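Local coordinates for protein aromatic amino acid beta-eliminating lyase/threonine aldolase (Exiguobacterium sibiricum, PDB 3LWS) that belongs to the beta-eliminating lyase family of pyridoxal-phosphate enzymes and carries its cofactor covalently attached to a lysine side chain, at residues 14-19 with 312-317; 305-310 with 349-354; 114-119 with 131-136. All blocks are in the same frame, centred on the assembly; numbering follows the deposited sequence.

Contact 1. Residues 14-19 with 312-317; sequences GQISGH and TGLGFV
The F316 ring is met obliquely by I16, whose CD1 lies 4.2 Å from CD2 of F316. F349 of helix 342-355 makes an edge-to-face pair with the same ring, and F272 of helix 258-273 also touches it. The other flat group, the Q15 amide, turns outside the contact, where NE2 hydrogen-bonds T12 OG1; its chain leans on F9 and A336. L314 points to the opposite face of the small sheet from Q15. L314 CD1 rests 3.5 Å from G14 O.

I16 reaches F316 because its CG1 stands between the backbone N and the carbonyl carbon (chi1 60°), which carries CD1 across toward the partner chain, to 3.3 Å from the backbone O of F316. Just before these side chains the two chains pair as a short parallel ladder, G14 with L314 and Q15 with G315. G315 N donates to G14 O at 2.7 Å, almost straight at 174°, and I16 N donates to G315 O at 3.0 Å. At the ladder's start the bond from G14 N to G313 O is longer, 3.3 Å, and more bent (142°). Where Q15 faces G315, the two CA atoms are 4.2 Å apart. G313, with positive phi, ends helix 298-312, and T312 OG1 accepts from L314 N in an ST turn that leads into the strand.

The direct hydrogen bonds are all main chain to main chain, while the side chains add apolar cover. Such a bond pattern fixes the register between a strand near the N-terminus and one in the C-terminal part of the fold, leaving the F316 ring to pack against helices.

Contact 2. Residues 305-310 with 349-354; sequences LEQVQE and FARLRQ
R351 and Q307 meet at about a right angle on the more exposed side of this helix pair. In R351, CG is anti to the backbone N (chi1 -172°), but the chain bends at chi2 and swings the guanidinium over to the neighbouring helix. Q307 instead extends straight beyond CG and brings its amide to the guanidinium edge, with CD 3.1 Å from R351 NH2. The two planes are 73° apart, and although Q307 OE1 lies 3.3 Å from R351 NH2, the angle is too poor for a hydrogen bond. The charge is answered by E311, whose OE1 forms a salt bridge with R351 NE; OE2 of E311 takes a weak hydrogen bond from Q307 NE2.

Beneath this polar pair the contact is apolar. V308 presses CG2 against the backbone of the other helix, 3.7 Å from R351 O and 4.0 Å from L352 CA, while its CG1 lies 4.3 Å from L352 CB. L352 and L305 run side by side, pointing the same way, and touch where L305 CD2 comes 4.0 Å from L352 CD1.

The axes of the two segments pass 9.5 Å apart at 155°, a nearly antiparallel pairing of helices 298-312 and 342-355. L352 also packs on F316 and on F272 of helix 258-273, while L305 touches L5 of helix 4-10. The pair is thus flanked by one helix on each partner, with the chain just after strand 314-315 reaching both.

Contact 3. Residues 114-119 with 131-136; sequences ETILVG and KALPDI
I116 is the centre of this contact, pointing toward the 131-136 segment and touching three of its residues. The shortest approach is at the end of its longer branch. CG1 is anti to the carbonyl carbon (chi1 -66°) and the chain stays extended beyond it, so that CD1 reaches 3.9 Å from P134 CG and 4.1 Å from I136 CG2. The other branch, CG2, is anti to the backbone N and lies 4.0 Å from L133 CD2; here I116 and L133 slide past each other in opposite directions. L133 CD2 also meets V118 CG2 at 4.2 Å, so one leucine methyl bridges two residues of the 114-119 segment.

The inner part of the contact is formed by V118, L133 and I136, all buried, with I136 continuing onto A92 of strand 90-93 and V118 onto M125. P134, although it makes the shortest approach, lies on the solvent side and gives only its ring carbons CG and CD to I116, which is itself partly open to solvent. The chains remain well apart, the nearest CA atoms, those of V118 and L133, being 8.4 Å from each other.

Strand 114-117 is, within this chain, the outermost on its side of the seven-stranded mixed sheet. From it the chain runs through helix 127-131 and this loop to the parallel strand 138-142, a beta-alpha-beta crossover that skips strand 90-93, which lies between the two in the sheet. No hydrogen bond joins the two segments: across them the contact rests on apolar side chains, while I116 bonds through its backbone to strand 90-93 and two carbonyls of the loop, those of L133 and D135, accept from R168 and N88.

Overall arrangement
Contacts 1 and 2, with centres 11 Å apart, lie in the same region, which brings the N-terminal strand 14-15 together with the C-terminal helices: helix 298-312 supplies one side of contact 2 and leads directly into strand 314-315 of contact 1. Q309 OE1 ties them together, lying within probable hydrogen-bonding distance of both F316 N (2.9 Å) and V317 N (2.8 Å). Their segments alternate along the chain, in the order 14-19, 305-310, 312-317 and 349-354. Contact 3 falls between the first two of these, its centre 40 Å from contact 1 and 46 Å from contact 2. The N-terminal segment thus joins the C-terminal part of the fold, while contact 3 belongs to the distant large sheet.

Contact 1. Residues 14-19 with 312-317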
ATOM      1  N   GLY A  14      21.206  17.161 -16.253  1.00 27.51           N
ATOM      2  CA  GLY A  14      21.661  16.947 -14.879  1.00 24.89           C
ATOM      3  C   GLY A  14      20.991  17.923 -13.949  1.00 24.38           C
ATOM      4  O   GLY A  14      20.486  18.950 -14.399  1.00 26.22           O
ATOM      5  N   GLN A  15      21.002  17.613 -12.657  1.00 22.94           N
ATOM      6  CA  GLN A  15      20.307  18.410 -11.653  1.00 21.77           C
ATOM      7  C   GLN A  15      21.149  18.506 -10.402  1.00 22.35           C
ATOM      8  O   GLN A  15      21.950  17.581 -10.112  1.00 21.46           O
ATOM      9  CB  GLN A  15      18.965  17.781 -11.266  1.00 20.60           C
ATOM     10  CG  GLN A  15      18.008  17.589 -12.396  1.00 22.97           C
ATOM     11  CD  GLN A  15      18.227  16.281 -13.120  1.00 25.96           C
ATOM     12  OE1 GLN A  15      18.493  15.255 -12.485  1.00 30.07           O
ATOM     13  NE2 GLN A  15      18.118  16.303 -14.457  1.00 22.77           N
ATOM     14  N   ILE A  16      20.951  19.598  -9.657  1.00 21.09           N
ATOM     15  CA  ILE A  16      21.565  19.746  -8.351  1.00 22.34           C
ATOM     16  C   ILE A  16      20.817  18.937  -7.272  1.00 21.28           C
ATOM     17  O   ILE A  16      21.430  18.472  -6.303  1.00 21.64           O
ATOM     18  CB  ILE A  16      21.723  21.231  -7.931  1.00 24.05           C
ATOM     19  CG1 ILE A  16      20.372  21.927  -7.857  1.00 23.67           C
ATOM     20  CG2 ILE A  16      22.664  21.951  -8.937  1.00 25.02           C
ATOM     21  CD1 ILE A  16      20.419  23.332  -7.304  1.00 28.50           C
ATOM     22  N   SER A  17      19.509  18.771  -7.439  1.00 20.41           N
ATOM     23  CA  SER A  17      18.695  18.133  -6.420  1.00 23.79           C
ATOM     24  C   SER A  17      18.288  16.776  -6.874  1.00 21.10           C
ATOM     25  O   SER A  17      18.245  16.492  -8.066  1.00 21.89           O
ATOM     26  CB  SER A  17      17.437  18.930  -6.115  1.00 23.10           C
ATOM     27  OG  SER A  17      16.596  18.982  -7.263  1.00 36.89           O
ATOM     28  N   GLY A  18      17.981  15.936  -5.900  1.00 21.02           N
ATOM     29  CA  GLY A  18      17.488  14.594  -6.173  1.00 20.44           C
ATOM     30  C   GLY A  18      18.488  13.548  -6.593  1.00 21.76           C
ATOM     31  O   GLY A  18      19.722  13.732  -6.547  1.00 21.87           O
ATOM     32  N   HIS A  19      17.917  12.436  -7.016  1.00 21.75           N
ATOM     33  CA  HIS A  19      18.663  11.258  -7.319  1.00 24.09           C
ATOM     34  C   HIS A  19      18.665  10.908  -8.787  1.00 26.00           C
ATOM     35  O   HIS A  19      19.313   9.942  -9.166  1.00 28.85           O
ATOM     36  CB  HIS A  19      18.073  10.085  -6.545  1.00 22.38           C
ATOM     37  CG  HIS A  19      18.471  10.062  -5.114  1.00 20.18           C
ATOM     38  ND1 HIS A  19      19.783  10.159  -4.711  1.00 21.26           N
ATOM     39  CD2 HIS A  19      17.738   9.926  -3.987  1.00 23.66           C
ATOM     40  CE1 HIS A  19      19.836  10.116  -3.391  1.00 24.52           C
ATOM     41  NE2 HIS A  19      18.609   9.984  -2.927  1.00 21.40           N
ATOM     42  N   THR A 312      21.840  25.858 -20.389  1.00 30.44           N
ATOM     43  CA  THR A 312      22.874  25.008 -19.765  1.00 28.71           C
ATOM     44  C   THR A 312      22.518  23.516 -19.763  1.00 28.98           C
ATOM     45  O   THR A 312      23.401  22.665 -19.816  1.00 28.50           O
ATOM     46  CB  THR A 312      23.195  25.447 -18.335  1.00 28.67           C
ATOM     47  OG1 THR A 312      22.061  25.241 -17.478  1.00 28.91           O
ATOM     48  CG2 THR A 312      23.610  26.904 -18.311  1.00 27.36           C
ATOM     49  N   GLY A 313      21.231  23.178 -19.694  1.00 27.74           N
ATOM     50  CA  GLY A 313      20.843  21.768 -19.549  1.00 26.85           C
ATOM     51  C   GLY A 313      21.097  21.221 -18.128  1.00 27.16           C
ATOM     52  O   GLY A 313      21.043  19.993 -17.906  1.00 28.18           O
ATOM     53  N   LEU A 314      21.363  22.136 -17.193  1.00 25.46           N
ATOM     54  CA  LEU A 314      21.479  21.879 -15.741  1.00 24.50           C
ATOM     55  C   LEU A 314      20.252  22.376 -14.914  1.00 23.17           C
ATOM     56  O   LEU A 314      19.968  23.580 -14.886  1.00 23.71           O
ATOM     57  CB  LEU A 314      22.721  22.634 -15.217  1.00 23.76           C
ATOM     58  CG  LEU A 314      23.107  22.513 -13.739  1.00 28.78           C
ATOM     59  CD1 LEU A 314      22.991  21.085 -13.265  1.00 28.25           C
ATOM     60  CD2 LEU A 314      24.562  23.067 -13.485  1.00 23.56           C
ATOM     61  N   GLY A 315      19.560  21.453 -14.240  1.00 24.20           N
ATOM     62  CA  GLY A 315      18.392  21.770 -13.378  1.00 23.84           C
ATOM     63  C   GLY A 315      18.735  22.315 -11.993  1.00 23.04           C
ATOM     64  O   GLY A 315      19.257  21.588 -11.145  1.00 23.17           O
ATOM     65  N   PHE A 316      18.486  23.605 -11.776  1.00 22.16           N
ATOM     66  CA  PHE A 316      18.627  24.236 -10.432  1.00 20.77           C
ATOM     67  C   PHE A 316      17.315  24.184  -9.638  1.00 21.29           C
ATOM     68  O   PHE A 316      17.326  23.921  -8.436  1.00 21.07           O
ATOM     69  CB  PHE A 316      19.056  25.696 -10.522  1.00 22.37           C
ATOM     70  CG  PHE A 316      20.420  25.903 -11.126  1.00 20.97           C
ATOM     71  CD1 PHE A 316      20.582  25.951 -12.509  1.00 25.82           C
ATOM     72  CD2 PHE A 316      21.527  26.020 -10.316  1.00 25.14           C
ATOM     73  CE1 PHE A 316      21.833  26.129 -13.074  1.00 26.77           C
ATOM     74  CE2 PHE A 316      22.783  26.190 -10.859  1.00 27.37           C
ATOM     75  CZ  PHE A 316      22.942  26.243 -12.241  1.00 29.01           C
ATOM     76  N   VAL A 317      16.204  24.416 -10.339  1.00 21.04           N
ATOM     77  CA  VAL A 317      14.883  24.688  -9.746  1.00 20.90           C
ATOM     78  C   VAL A 317      13.827  24.052 -10.640  1.00 20.62           C
ATOM     79  O   VAL A 317      13.724  24.395 -11.817  1.00 22.31           O
ATOM     80  CB  VAL A 317      14.633  26.205  -9.671  1.00 19.45           C
ATOM     81  CG1 VAL A 317      13.197  26.567  -9.125  1.00 15.39           C
ATOM     82  CG2 VAL A 317      15.703  26.865  -8.829  1.00 17.79           C
TER
HETATM   83  O   HOH W   1      15.988  22.069  -7.667  1.00 38.23           O

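Contact 2. Residues 305-310 with 349-354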
ATOM      1  N   LEU A 305      15.027  31.580 -14.683  1.00 27.92           N
ATOM      2  CA  LEU A 305      15.402  30.195 -14.472  1.00 27.16           C
ATOM      3  C   LEU A 305      15.209  29.361 -15.721  1.00 28.15           C
ATOM      4  O   LEU A 305      16.064  28.535 -16.037  1.00 26.57           O
ATOM      5  CB  LEU A 305      14.605  29.589 -13.300  1.00 25.77           C
ATOM      6  CG  LEU A 305      14.952  30.153 -11.920  1.00 23.37           C
ATOM      7  CD1 LEU A 305      13.907  29.702 -10.911  1.00 23.77           C
ATOM      8  CD2 LEU A 305      16.393  29.756 -11.457  1.00 24.50           C
ATOM      9  N   GLU A 306      14.077  29.569 -16.406  1.00 28.00           N
ATOM     10  CA  GLU A 306      13.769  28.910 -17.653  1.00 26.57           C
ATOM     11  C   GLU A 306      14.947  29.073 -18.623  1.00 27.99           C
ATOM     12  O   GLU A 306      15.465  28.112 -19.124  1.00 28.09           O
ATOM     13  CB  GLU A 306      12.501  29.518 -18.294  1.00 28.89           C
ATOM     14  CG  GLU A 306      12.200  28.993 -19.722  1.00 33.87           C
ATOM     15  CD  GLU A 306      11.065  29.719 -20.445  1.00 30.86           C
ATOM     16  OE1 GLU A 306      11.135  30.969 -20.615  1.00 36.44           O
ATOM     17  OE2 GLU A 306      10.122  29.034 -20.872  1.00 37.46           O
ATOM     18  N   GLN A 307      15.344  30.315 -18.870  1.00 29.15           N
ATOM     19  CA  GLN A 307      16.411  30.618 -19.805  1.00 30.90           C
ATOM     20  C   GLN A 307      17.702  29.908 -19.371  1.00 31.13           C
ATOM     21  O   GLN A 307      18.251  29.101 -20.123  1.00 29.60           O
ATOM     22  CB  GLN A 307      16.601  32.130 -19.904  1.00 32.28           C
ATOM     23  CG  GLN A 307      17.594  32.536 -20.985  1.00 41.22           C
ATOM     24  CD  GLN A 307      17.735  34.048 -21.175  1.00 48.51           C
ATOM     25  OE1 GLN A 307      17.459  34.845 -20.275  1.00 53.75           O
ATOM     26  NE2 GLN A 307      18.196  34.442 -22.349  1.00 54.78           N
ATOM     27  N   VAL A 308      18.113  30.146 -18.129  1.00 29.87           N
ATOM     28  CA  VAL A 308      19.294  29.487 -17.540  1.00 28.92           C
ATOM     29  C   VAL A 308      19.286  27.995 -17.787  1.00 28.03           C
ATOM     30  O   VAL A 308      20.280  27.436 -18.281  1.00 28.87           O
ATOM     31  CB  VAL A 308      19.388  29.757 -16.006  1.00 28.69           C
ATOM     32  CG1 VAL A 308      20.385  28.828 -15.335  1.00 28.87           C
ATOM     33  CG2 VAL A 308      19.743  31.215 -15.723  1.00 26.93           C
ATOM     34  N   GLN A 309      18.153  27.360 -17.496  1.00 26.66           N
ATOM     35  CA  GLN A 309      18.029  25.917 -17.574  1.00 27.33           C
ATOM     36  C   GLN A 309      18.005  25.404 -19.005  1.00 30.12           C
ATOM     37  O   GLN A 309      18.693  24.422 -19.311  1.00 29.74           O
ATOM     38  CB  GLN A 309      16.838  25.399 -16.719  1.00 27.45           C
ATOM     39  CG  GLN A 309      17.105  25.661 -15.236  1.00 25.20           C
ATOM     40  CD  GLN A 309      16.038  25.236 -14.248  1.00 25.82           C
ATOM     41  OE1 GLN A 309      16.365  25.038 -13.085  1.00 27.40           O
ATOM     42  NE2 GLN A 309      14.783  25.092 -14.684  1.00 24.77           N
ATOM     43  N   GLU A 310      17.256  26.079 -19.884  1.00 32.78           N
ATOM     44  CA  GLU A 310      17.203  25.719 -21.310  1.00 34.48           C
ATOM     45  C   GLU A 310      18.597  25.662 -21.884  1.00 32.82           C
ATOM     46  O   GLU A 310      18.968  24.669 -22.488  1.00 35.20           O
ATOM     47  CB  GLU A 310      16.367  26.732 -22.119  1.00 34.46           C
ATOM     48  CG  GLU A 310      14.866  26.530 -22.001  1.00 38.39           C
ATOM     49  CD  GLU A 310      14.048  27.687 -22.602  1.00 44.42           C
ATOM     50  OE1 GLU A 310      14.646  28.688 -23.090  1.00 45.19           O
ATOM     51  OE2 GLU A 310      12.802  27.581 -22.581  1.00 47.69           O
ATOM     52  N   PHE A 349      26.508  27.706 -12.953  1.00 27.27           N
ATOM     53  CA  PHE A 349      26.494  28.741 -11.956  1.00 27.29           C
ATOM     54  C   PHE A 349      26.898  30.108 -12.495  1.00 28.26           C
ATOM     55  O   PHE A 349      26.407  31.124 -12.003  1.00 28.62           O
ATOM     56  CB  PHE A 349      27.313  28.341 -10.714  1.00 28.26           C
ATOM     57  CG  PHE A 349      26.493  27.607  -9.672  1.00 27.78           C
ATOM     58  CD1 PHE A 349      25.551  28.293  -8.930  1.00 28.40           C
ATOM     59  CD2 PHE A 349      26.642  26.242  -9.462  1.00 28.39           C
ATOM     60  CE1 PHE A 349      24.777  27.658  -7.980  1.00 27.67           C
ATOM     61  CE2 PHE A 349      25.857  25.593  -8.516  1.00 27.19           C
ATOM     62  CZ  PHE A 349      24.930  26.300  -7.782  1.00 30.03           C
ATOM     63  N   ALA A 350      27.783  30.166 -13.490  1.00 29.24           N
ATOM     64  CA  ALA A 350      28.100  31.469 -14.117  1.00 29.37           C
ATOM     65  C   ALA A 350      26.864  31.986 -14.879  1.00 29.53           C
ATOM     66  O   ALA A 350      26.498  33.174 -14.793  1.00 29.35           O
ATOM     67  CB  ALA A 350      29.314  31.349 -15.055  1.00 27.68           C
ATOM     68  N   ARG A 351      26.208  31.074 -15.597  1.00 29.88           N
ATOM     69  CA  ARG A 351      24.989  31.431 -16.310  1.00 30.08           C
ATOM     70  C   ARG A 351      23.863  31.848 -15.372  1.00 29.92           C
ATOM     71  O   ARG A 351      23.120  32.795 -15.677  1.00 29.93           O
ATOM     72  CB  ARG A 351      24.517  30.305 -17.217  1.00 30.81           C
ATOM     73  CG  ARG A 351      23.336  30.724 -18.129  1.00 35.06           C
ATOM     74  CD  ARG A 351      23.669  31.914 -19.084  1.00 41.32           C
ATOM     75  NE  ARG A 351      22.450  32.444 -19.709  1.00 48.11           N
ATOM     76  CZ  ARG A 351      21.675  33.407 -19.199  1.00 49.94           C
ATOM     77  NH1 ARG A 351      21.974  34.012 -18.047  1.00 48.13           N
ATOM     78  NH2 ARG A 351      20.583  33.780 -19.857  1.00 52.86           N
ATOM     79  N   LEU A 352      23.743  31.155 -14.244  1.00 30.98           N
ATOM     80  CA  LEU A 352      22.794  31.520 -13.209  1.00 29.92           C
ATOM     81  C   LEU A 352      23.194  32.869 -12.616  1.00 30.50           C
ATOM     82  O   LEU A 352      22.346  33.734 -12.424  1.00 28.84           O
ATOM     83  CB  LEU A 352      22.689  30.424 -12.134  1.00 29.57           C
ATOM     84  CG  LEU A 352      21.740  30.728 -10.965  1.00 29.34           C
ATOM     85  CD1 LEU A 352      20.282  30.857 -11.457  1.00 30.40           C
ATOM     86  CD2 LEU A 352      21.886  29.678  -9.875  1.00 23.79           C
ATOM     87  N   ARG A 353      24.492  33.070 -12.361  1.00 32.37           N
ATOM     88  CA  ARG A 353      24.999  34.371 -11.890  1.00 33.87           C
ATOM     89  C   ARG A 353      24.654  35.524 -12.843  1.00 35.72           C
ATOM     90  O   ARG A 353      24.312  36.611 -12.393  1.00 35.20           O
ATOM     91  CB  ARG A 353      26.522  34.333 -11.645  1.00 35.59           C
ATOM     92  CG  ARG A 353      26.910  34.221 -10.179  1.00 38.92           C
ATOM     93  CD  ARG A 353      28.425  34.299  -9.915  1.00 43.97           C
ATOM     94  NE  ARG A 353      29.016  32.971  -9.853  1.00 47.44           N
ATOM     95  CZ  ARG A 353      29.704  32.366 -10.817  1.00 46.38           C
ATOM     96  NH1 ARG A 353      30.000  32.959 -11.960  1.00 50.75           N
ATOM     97  NH2 ARG A 353      30.135  31.143 -10.611  1.00 47.23           N
ATOM     98  N   GLN A 354      24.735  35.270 -14.149  1.00 36.43           N
ATOM     99  CA  GLN A 354      24.308  36.262 -15.157  1.00 38.59           C
ATOM    100  C   GLN A 354      22.810  36.639 -15.044  1.00 36.97           C
ATOM    101  O   GLN A 354      22.453  37.749 -15.353  1.00 36.83           O
ATOM    102  CB  GLN A 354      24.575  35.763 -16.589  1.00 38.81           C
ATOM    103  CG  GLN A 354      25.961  36.018 -17.144  1.00 46.50           C
ATOM    104  CD  GLN A 354      26.068  35.633 -18.637  1.00 52.32           C
ATOM    105  OE1 GLN A 354      25.075  35.285 -19.295  1.00 55.54           O
ATOM    106  NE2 GLN A 354      27.279  35.707 -19.168  1.00 57.83           N
TER

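Contact 3. Residues 114-119 with 131-136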
ATOM      1  N   GLU A 114      -7.503  14.847  18.747  1.00 20.71           N
ATOM      2  CA  GLU A 114      -7.366  16.299  18.570  1.00 21.99           C
ATOM      3  C   GLU A 114      -5.899  16.648  18.663  1.00 20.12           C
ATOM      4  O   GLU A 114      -5.137  15.935  19.282  1.00 17.18           O
ATOM      5  CB  GLU A 114      -8.179  17.051  19.637  1.00 23.23           C
ATOM      6  CG  GLU A 114      -9.677  16.793  19.467  1.00 28.15           C
ATOM      7  CD  GLU A 114     -10.571  17.539  20.471  1.00 36.56           C
ATOM      8  OE1 GLU A 114     -10.082  18.009  21.537  1.00 36.45           O
ATOM      9  OE2 GLU A 114     -11.788  17.656  20.162  1.00 44.11           O
ATOM     10  N   THR A 115      -5.521  17.746  18.017  1.00 19.50           N
ATOM     11  CA  THR A 115      -4.134  18.133  17.929  1.00 20.71           C
ATOM     12  C   THR A 115      -3.921  19.561  18.453  1.00 20.71           C
ATOM     13  O   THR A 115      -4.713  20.453  18.152  1.00 24.54           O
ATOM     14  CB  THR A 115      -3.627  17.950  16.468  1.00 19.81           C
ATOM     15  OG1 THR A 115      -4.242  18.907  15.608  1.00 24.50           O
ATOM     16  CG2 THR A 115      -4.004  16.576  15.927  1.00 21.63           C
ATOM     17  N   ILE A 116      -2.908  19.744  19.284  1.00 20.98           N
ATOM     18  CA  ILE A 116      -2.448  21.068  19.705  1.00 20.84           C
ATOM     19  C   ILE A 116      -1.252  21.372  18.852  1.00 21.61           C
ATOM     20  O   ILE A 116      -0.310  20.566  18.823  1.00 22.67           O
ATOM     21  CB  ILE A 116      -1.999  21.099  21.176  1.00 18.51           C
ATOM     22  CG1 ILE A 116      -3.190  20.861  22.112  1.00 22.37           C
ATOM     23  CG2 ILE A 116      -1.250  22.428  21.505  1.00 21.65           C
ATOM     24  CD1 ILE A 116      -2.794  20.591  23.549  1.00 21.21           C
ATOM     25  N   LEU A 117      -1.274  22.508  18.155  1.00 21.01           N
ATOM     26  CA  LEU A 117      -0.169  22.888  17.280  1.00 20.99           C
ATOM     27  C   LEU A 117       0.809  23.705  18.112  1.00 22.27           C
ATOM     28  O   LEU A 117       0.424  24.668  18.724  1.00 22.63           O
ATOM     29  CB  LEU A 117      -0.685  23.631  16.049  1.00 20.79           C
ATOM     30  CG  LEU A 117      -1.812  22.906  15.272  1.00 21.05           C
ATOM     31  CD1 LEU A 117      -2.283  23.744  14.011  1.00 16.99           C
ATOM     32  CD2 LEU A 117      -1.418  21.506  14.864  1.00 19.55           C
ATOM     33  N   VAL A 118       2.062  23.265  18.194  1.00 22.66           N
ATOM     34  CA  VAL A 118       2.984  23.808  19.184  1.00 23.91           C
ATOM     35  C   VAL A 118       3.881  24.840  18.513  1.00 26.31           C
ATOM     36  O   VAL A 118       4.543  24.532  17.540  1.00 28.26           O
ATOM     37  CB  VAL A 118       3.883  22.718  19.818  1.00 25.22           C
ATOM     38  CG1 VAL A 118       4.496  23.240  21.097  1.00 24.54           C
ATOM     39  CG2 VAL A 118       3.113  21.451  20.080  1.00 23.85           C
ATOM     40  N   GLY A 119       3.891  26.060  19.029  1.00 28.74           N
ATOM     41  CA  GLY A 119       4.850  27.089  18.588  1.00 30.90           C
ATOM     42  C   GLY A 119       4.317  27.954  17.463  1.00 29.36           C
ATOM     43  O   GLY A 119       3.173  28.378  17.529  1.00 31.94           O
ATOM     44  N   LYS A 131       7.203  22.513  27.588  1.00 24.12           N
ATOM     45  CA  LYS A 131       6.925  22.491  29.032  1.00 24.33           C
ATOM     46  C   LYS A 131       5.560  23.095  29.380  1.00 24.86           C
ATOM     47  O   LYS A 131       5.014  22.773  30.423  1.00 25.16           O
ATOM     48  CB  LYS A 131       8.015  23.215  29.825  1.00 23.72           C
ATOM     49  CG  LYS A 131       9.378  22.522  29.846  1.00 25.36           C
ATOM     50  CD  LYS A 131      10.478  23.438  30.374  1.00 30.64           C
ATOM     51  CE  LYS A 131      11.766  22.686  30.623  1.00 34.03           C
ATOM     52  NZ  LYS A 131      12.930  23.581  30.908  1.00 30.77           N
ATOM     53  N   ALA A 132       5.029  23.984  28.535  1.00 25.04           N
ATOM     54  CA  ALA A 132       3.707  24.572  28.763  1.00 25.49           C
ATOM     55  C   ALA A 132       2.571  23.671  28.303  1.00 24.77           C
ATOM     56  O   ALA A 132       1.419  23.976  28.573  1.00 25.28           O
ATOM     57  CB  ALA A 132       3.600  25.985  28.093  1.00 23.70           C
ATOM     58  N   LEU A 133       2.874  22.572  27.606  1.00 25.13           N
ATOM     59  CA  LEU A 133       1.810  21.637  27.187  1.00 24.83           C
ATOM     60  C   LEU A 133       1.108  21.040  28.396  1.00 23.47           C
ATOM     61  O   LEU A 133       1.766  20.789  29.383  1.00 23.67           O
ATOM     62  CB  LEU A 133       2.332  20.504  26.301  1.00 24.34           C
ATOM     63  CG  LEU A 133       2.781  20.898  24.869  1.00 24.64           C
ATOM     64  CD1 LEU A 133       3.361  19.681  24.162  1.00 23.09           C
ATOM     65  CD2 LEU A 133       1.646  21.519  24.039  1.00 23.59           C
ATOM     66  N   PRO A 134      -0.226  20.829  28.299  1.00 23.62           N
ATOM     67  CA  PRO A 134      -1.008  20.099  29.279  1.00 25.36           C
ATOM     68  C   PRO A 134      -0.819  18.585  29.078  1.00 25.56           C
ATOM     69  O   PRO A 134       0.004  18.162  28.246  1.00 23.85           O
ATOM     70  CB  PRO A 134      -2.436  20.512  28.941  1.00 26.20           C
ATOM     71  CG  PRO A 134      -2.434  20.624  27.467  1.00 24.71           C
ATOM     72  CD  PRO A 134      -1.084  21.254  27.165  1.00 24.16           C
ATOM     73  N   ASP A 135      -1.531  17.800  29.887  1.00 25.65           N
ATOM     74  CA  ASP A 135      -1.512  16.333  29.807  1.00 24.32           C
ATOM     75  C   ASP A 135      -1.999  15.938  28.411  1.00 22.60           C
ATOM     76  O   ASP A 135      -3.141  16.227  28.022  1.00 21.86           O
ATOM     77  CB  ASP A 135      -2.399  15.679  30.890  1.00 25.02           C
ATOM     78  CG  ASP A 135      -1.703  15.545  32.262  1.00 30.12           C
ATOM     79  OD1 ASP A 135      -0.456  15.636  32.362  1.00 32.53           O
ATOM     80  OD2 ASP A 135      -2.416  15.296  33.261  1.00 27.92           O
ATOM     81  N   ILE A 136      -1.102  15.339  27.644  1.00 20.74           N
ATOM     82  CA  ILE A 136      -1.415  14.822  26.292  1.00 21.35           C
ATOM     83  C   ILE A 136      -0.898  13.390  26.177  1.00 20.53           C
ATOM     84  O   ILE A 136      -0.092  12.972  26.986  1.00 21.24           O
ATOM     85  CB  ILE A 136      -0.795  15.737  25.176  1.00 21.81           C
ATOM     86  CG1 ILE A 136       0.728  15.778  25.281  1.00 22.38           C
ATOM     87  CG2 ILE A 136      -1.346  17.143  25.281  1.00 19.56           C
ATOM     88  CD1 ILE A 136       1.441  16.409  24.095  1.00 22.21           C
TER